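Thioesterase superfamily (Jannaschia sp., PDB 2OAF) belongs to the hotdog-fold thioesterases and probably hydrolyses thioester substrates such as acyl-CoA, its natural substrate not being established. Local coordinates at residues B[11-16]-B[93-98]. Numbering follows the deposited sequence.
Sequences PRPDSA and HTWPTR. With PO4 (phosphate ion), chain H.
The indole of Trp-95 lies beneath the ring of Pro-13, whose CD sits over the five-membered ring, 3.6 Å from its centroid and 16° off the normal, a CH-pi contact. The same side of the indole also takes Arg-12 CB, 3.3 Å from CH2 of Trp-95, and the methyl of Ala-16, 3.8 Å from CE3 of Trp-95, both coming in obliquely. With CG between the backbone N and the carbonyl carbon (chi1 71°), the indole extends under residues 11-13, and its NE1 is hydrogen-bonded to Gln-10 OE1. Cutting Trp-95 back to an alanine removes the indole, which would probably open a gap under Pro-13 CD and Arg-12 CB and leave Gln-10 OE1 without this N-H donor.

Arg-12 continues past the tryptophan to His-93, setting its CD over the imidazole face, 4.0 Å from the centroid. The extended chain brings NE over the centre of the imidazole as well, the guanidinium turned 38° from the ring plane, and NH1 goes on to a salt bridge with Asp-109. A water joins the two segments, donating to Pro-13 O at 2.8 Å and hydrogen-bonding to His-93 ND1. The type I turn from Pro-13 to Ala-16, closed by Ala-16 N to Pro-13 O, leads the loop into strand 17-21.

At the other end, Arg-98 grips a phosphate, probably from the crystallisation liquor, through NH1 and NH2. Strand 90-99 pairs antiparallel with 17-21 and 103-112 in the hotdog sheet; Thr-94 and Pro-96 pack on helix 39-54, while the N-terminal loop lies across the sheet's other face.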
ATOM      1  N   PRO B  11       1.973  26.870 -13.012  1.00 51.66           N
ATOM      2  CA  PRO B  11       1.120  27.219 -11.861  1.00 49.87           C
ATOM      3  C   PRO B  11      -0.300  26.736 -12.088  1.00 46.22           C
ATOM      4  O   PRO B  11      -0.733  26.646 -13.229  1.00 41.45           O
ATOM      5  CB  PRO B  11       1.187  28.743 -11.817  1.00 50.74           C
ATOM      6  CG  PRO B  11       1.588  29.151 -13.204  1.00 51.43           C
ATOM      7  CD  PRO B  11       2.455  28.067 -13.729  1.00 50.75           C
ATOM      8  N   ARG B  12      -1.021  26.425 -11.015  1.00 44.36           N
ATOM      9  CA  ARG B  12      -2.333  25.822 -11.165  1.00 41.45           C
ATOM     10  C   ARG B  12      -3.346  26.867 -11.551  1.00 42.52           C
ATOM     11  O   ARG B  12      -3.328  27.958 -11.016  1.00 42.26           O
ATOM     12  CB  ARG B  12      -2.778  25.096  -9.895  1.00 40.96           C
ATOM     13  CG  ARG B  12      -2.795  25.892  -8.631  1.00 38.15           C
ATOM     14  CD  ARG B  12      -3.155  24.965  -7.484  1.00 35.20           C
ATOM     15  NE  ARG B  12      -3.165  25.675  -6.220  1.00 31.25           N
ATOM     16  CZ  ARG B  12      -2.168  25.707  -5.328  1.00 34.79           C
ATOM     17  NH1 ARG B  12      -1.051  25.017  -5.503  1.00 32.06           N
ATOM     18  NH2 ARG B  12      -2.325  26.411  -4.201  1.00 33.91           N
ATOM     19  N   PRO B  13      -4.212  26.535 -12.513  1.00 42.38           N
ATOM     20  CA  PRO B  13      -5.265  27.446 -12.943  1.00 43.47           C
ATOM     21  C   PRO B  13      -6.419  27.466 -11.950  1.00 45.19           C
ATOM     22  O   PRO B  13      -6.593  26.497 -11.194  1.00 43.20           O
ATOM     23  CB  PRO B  13      -5.719  26.830 -14.271  1.00 40.21           C
ATOM     24  CG  PRO B  13      -5.525  25.384 -14.075  1.00 40.06           C
ATOM     25  CD  PRO B  13      -4.263  25.265 -13.266  1.00 40.08           C
ATOM     26  N   ASP B  14      -7.192  28.555 -11.971  1.00 45.81           N
ATOM     27  CA  ASP B  14      -8.439  28.673 -11.214  1.00 48.12           C
ATOM     28  C   ASP B  14      -9.408  27.550 -11.533  1.00 47.21           C
ATOM     29  O   ASP B  14     -10.234  27.190 -10.716  1.00 47.38           O
ATOM     30  CB  ASP B  14      -9.152  29.974 -11.596  1.00 48.80           C
ATOM     31  CG  ASP B  14      -8.435  31.213 -11.114  1.00 55.67           C
ATOM     32  OD1 ASP B  14      -7.192  31.159 -10.925  1.00 59.43           O
ATOM     33  OD2 ASP B  14      -9.129  32.253 -10.940  1.00 67.53           O
ATOM     34  N   SER B  15      -9.322  27.043 -12.760  1.00 47.12           N
ATOM     35  CA  SER B  15     -10.223  26.020 -13.287  1.00 46.70           C
ATOM     36  C   SER B  15      -9.908  24.595 -12.829  1.00 45.08           C
ATOM     37  O   SER B  15     -10.627  23.681 -13.195  1.00 48.07           O
ATOM     38  CB  SER B  15     -10.175  26.036 -14.831  1.00 45.60           C
ATOM     39  OG  SER B  15      -8.955  25.478 -15.345  1.00 41.33           O
ATOM     40  N   ALA B  16      -8.834  24.385 -12.075  1.00 40.97           N
ATOM     41  CA  ALA B  16      -8.402  23.022 -11.779  1.00 38.38           C
ATOM     42  C   ALA B  16      -9.481  22.306 -10.982  1.00 36.98           C
ATOM     43  O   ALA B  16     -10.098  22.878 -10.062  1.00 33.03           O
ATOM     44  CB  ALA B  16      -7.040  22.995 -11.022  1.00 36.52           C
ATOM     45  N   HIS B  93      -5.374  19.558  -6.506  1.00 30.78           N
ATOM     46  CA  HIS B  93      -5.768  20.381  -7.656  1.00 29.00           C
ATOM     47  C   HIS B  93      -5.167  19.735  -8.899  1.00 30.25           C
ATOM     48  O   HIS B  93      -3.938  19.619  -9.016  1.00 29.30           O
ATOM     49  CB  HIS B  93      -5.233  21.815  -7.531  1.00 29.10           C
ATOM     50  CG  HIS B  93      -5.728  22.555  -6.329  1.00 30.82           C
ATOM     51  ND1 HIS B  93      -6.522  23.680  -6.424  1.00 32.20           N
ATOM     52  CD2 HIS B  93      -5.543  22.334  -5.005  1.00 32.77           C
ATOM     53  CE1 HIS B  93      -6.790  24.128  -5.211  1.00 34.62           C
ATOM     54  NE2 HIS B  93      -6.217  23.325  -4.329  1.00 31.24           N
ATOM     55  N   THR B  94      -6.018  19.327  -9.831  1.00 29.12           N
ATOM     56  CA  THR B  94      -5.618  18.398 -10.882  1.00 30.19           C
ATOM     57  C   THR B  94      -6.074  18.909 -12.233  1.00 30.61           C
ATOM     58  O   THR B  94      -7.240  19.300 -12.407  1.00 28.00           O
ATOM     59  CB  THR B  94      -6.258  17.019 -10.621  1.00 28.76           C
ATOM     60  OG1 THR B  94      -5.926  16.635  -9.294  1.00 35.72           O
ATOM     61  CG2 THR B  94      -5.750  15.951 -11.604  1.00 31.67           C
ATOM     62  N   TRP B  95      -5.170  18.901 -13.201  1.00 28.58           N
ATOM     63  CA  TRP B  95      -5.547  19.312 -14.541  1.00 29.03           C
ATOM     64  C   TRP B  95      -4.570  18.797 -15.583  1.00 28.51           C
ATOM     65  O   TRP B  95      -3.421  18.538 -15.264  1.00 29.59           O
ATOM     66  CB  TRP B  95      -5.622  20.851 -14.626  1.00 28.73           C
ATOM     67  CG  TRP B  95      -4.302  21.531 -14.561  1.00 27.81           C
ATOM     68  CD1 TRP B  95      -3.602  22.028 -15.608  1.00 30.26           C
ATOM     69  CD2 TRP B  95      -3.502  21.781 -13.385  1.00 27.43           C
ATOM     70  NE1 TRP B  95      -2.427  22.589 -15.167  1.00 29.64           N
ATOM     71  CE2 TRP B  95      -2.332  22.444 -13.812  1.00 31.96           C
ATOM     72  CE3 TRP B  95      -3.651  21.489 -12.025  1.00 29.87           C
ATOM     73  CZ2 TRP B  95      -1.322  22.845 -12.933  1.00 28.70           C
ATOM     74  CZ3 TRP B  95      -2.648  21.902 -11.137  1.00 30.78           C
ATOM     75  CH2 TRP B  95      -1.490  22.559 -11.607  1.00 34.30           C
ATOM     76  N   PRO B  96      -5.031  18.688 -16.843  1.00 28.93           N
ATOM     77  CA  PRO B  96      -4.137  18.344 -17.940  1.00 28.47           C
ATOM     78  C   PRO B  96      -3.383  19.570 -18.399  1.00 30.07           C
ATOM     79  O   PRO B  96      -3.993  20.587 -18.742  1.00 30.44           O
ATOM     80  CB  PRO B  96      -5.083  17.892 -19.038  1.00 28.87           C
ATOM     81  CG  PRO B  96      -6.354  18.644 -18.761  1.00 27.24           C
ATOM     82  CD  PRO B  96      -6.429  18.842 -17.295  1.00 28.44           C
ATOM     83  N   THR B  97      -2.065  19.458 -18.423  1.00 27.37           N
ATOM     84  CA  THR B  97      -1.208  20.547 -18.806  1.00 28.92           C
ATOM     85  C   THR B  97      -0.861  20.475 -20.299  1.00 30.69           C
ATOM     86  O   THR B  97      -0.528  21.487 -20.920  1.00 29.51           O
ATOM     87  CB  THR B  97       0.050  20.614 -17.878  1.00 29.00           C
ATOM     88  OG1 THR B  97       0.689  21.889 -18.019  1.00 35.95           O
ATOM     89  CG2 THR B  97       1.055  19.471 -18.134  1.00 29.78           C
ATOM     90  N   ARG B  98      -0.995  19.284 -20.880  1.00 30.43           N
ATOM     91  CA  ARG B  98      -0.577  19.046 -22.232  1.00 30.62           C
ATOM     92  C   ARG B  98      -1.185  17.767 -22.796  1.00 29.35           C
ATOM     93  O   ARG B  98      -1.290  16.777 -22.089  1.00 27.46           O
ATOM     94  CB  ARG B  98       0.954  18.935 -22.197  1.00 34.65           C
ATOM     95  CG  ARG B  98       1.531  18.225 -23.361  1.00 42.08           C
ATOM     96  CD  ARG B  98       3.044  18.289 -23.418  1.00 41.38           C
ATOM     97  NE  ARG B  98       3.411  18.270 -24.829  1.00 44.53           N
ATOM     98  CZ  ARG B  98       3.276  17.203 -25.620  1.00 47.02           C
ATOM     99  NH1 ARG B  98       2.831  16.030 -25.134  1.00 44.11           N
ATOM    100  NH2 ARG B  98       3.614  17.300 -26.894  1.00 38.14           N
TER
HETATM  101  P   PO4 H 144       3.597  13.235 -27.875  1.00 68.00           P
HETATM  102  O1  PO4 H 144       4.104  14.618 -28.258  1.00 63.52           O
HETATM  103  O2  PO4 H 144       2.360  13.385 -27.028  1.00 48.43           O
HETATM  104  O3  PO4 H 144       3.292  12.495 -29.171  1.00 65.10           O
HETATM  105  O4  PO4 H 144       4.634  12.499 -27.041  1.00 56.69           O
HETATM  106  O   HOH W   1      -6.817  25.415  -8.578  1.00 42.29           O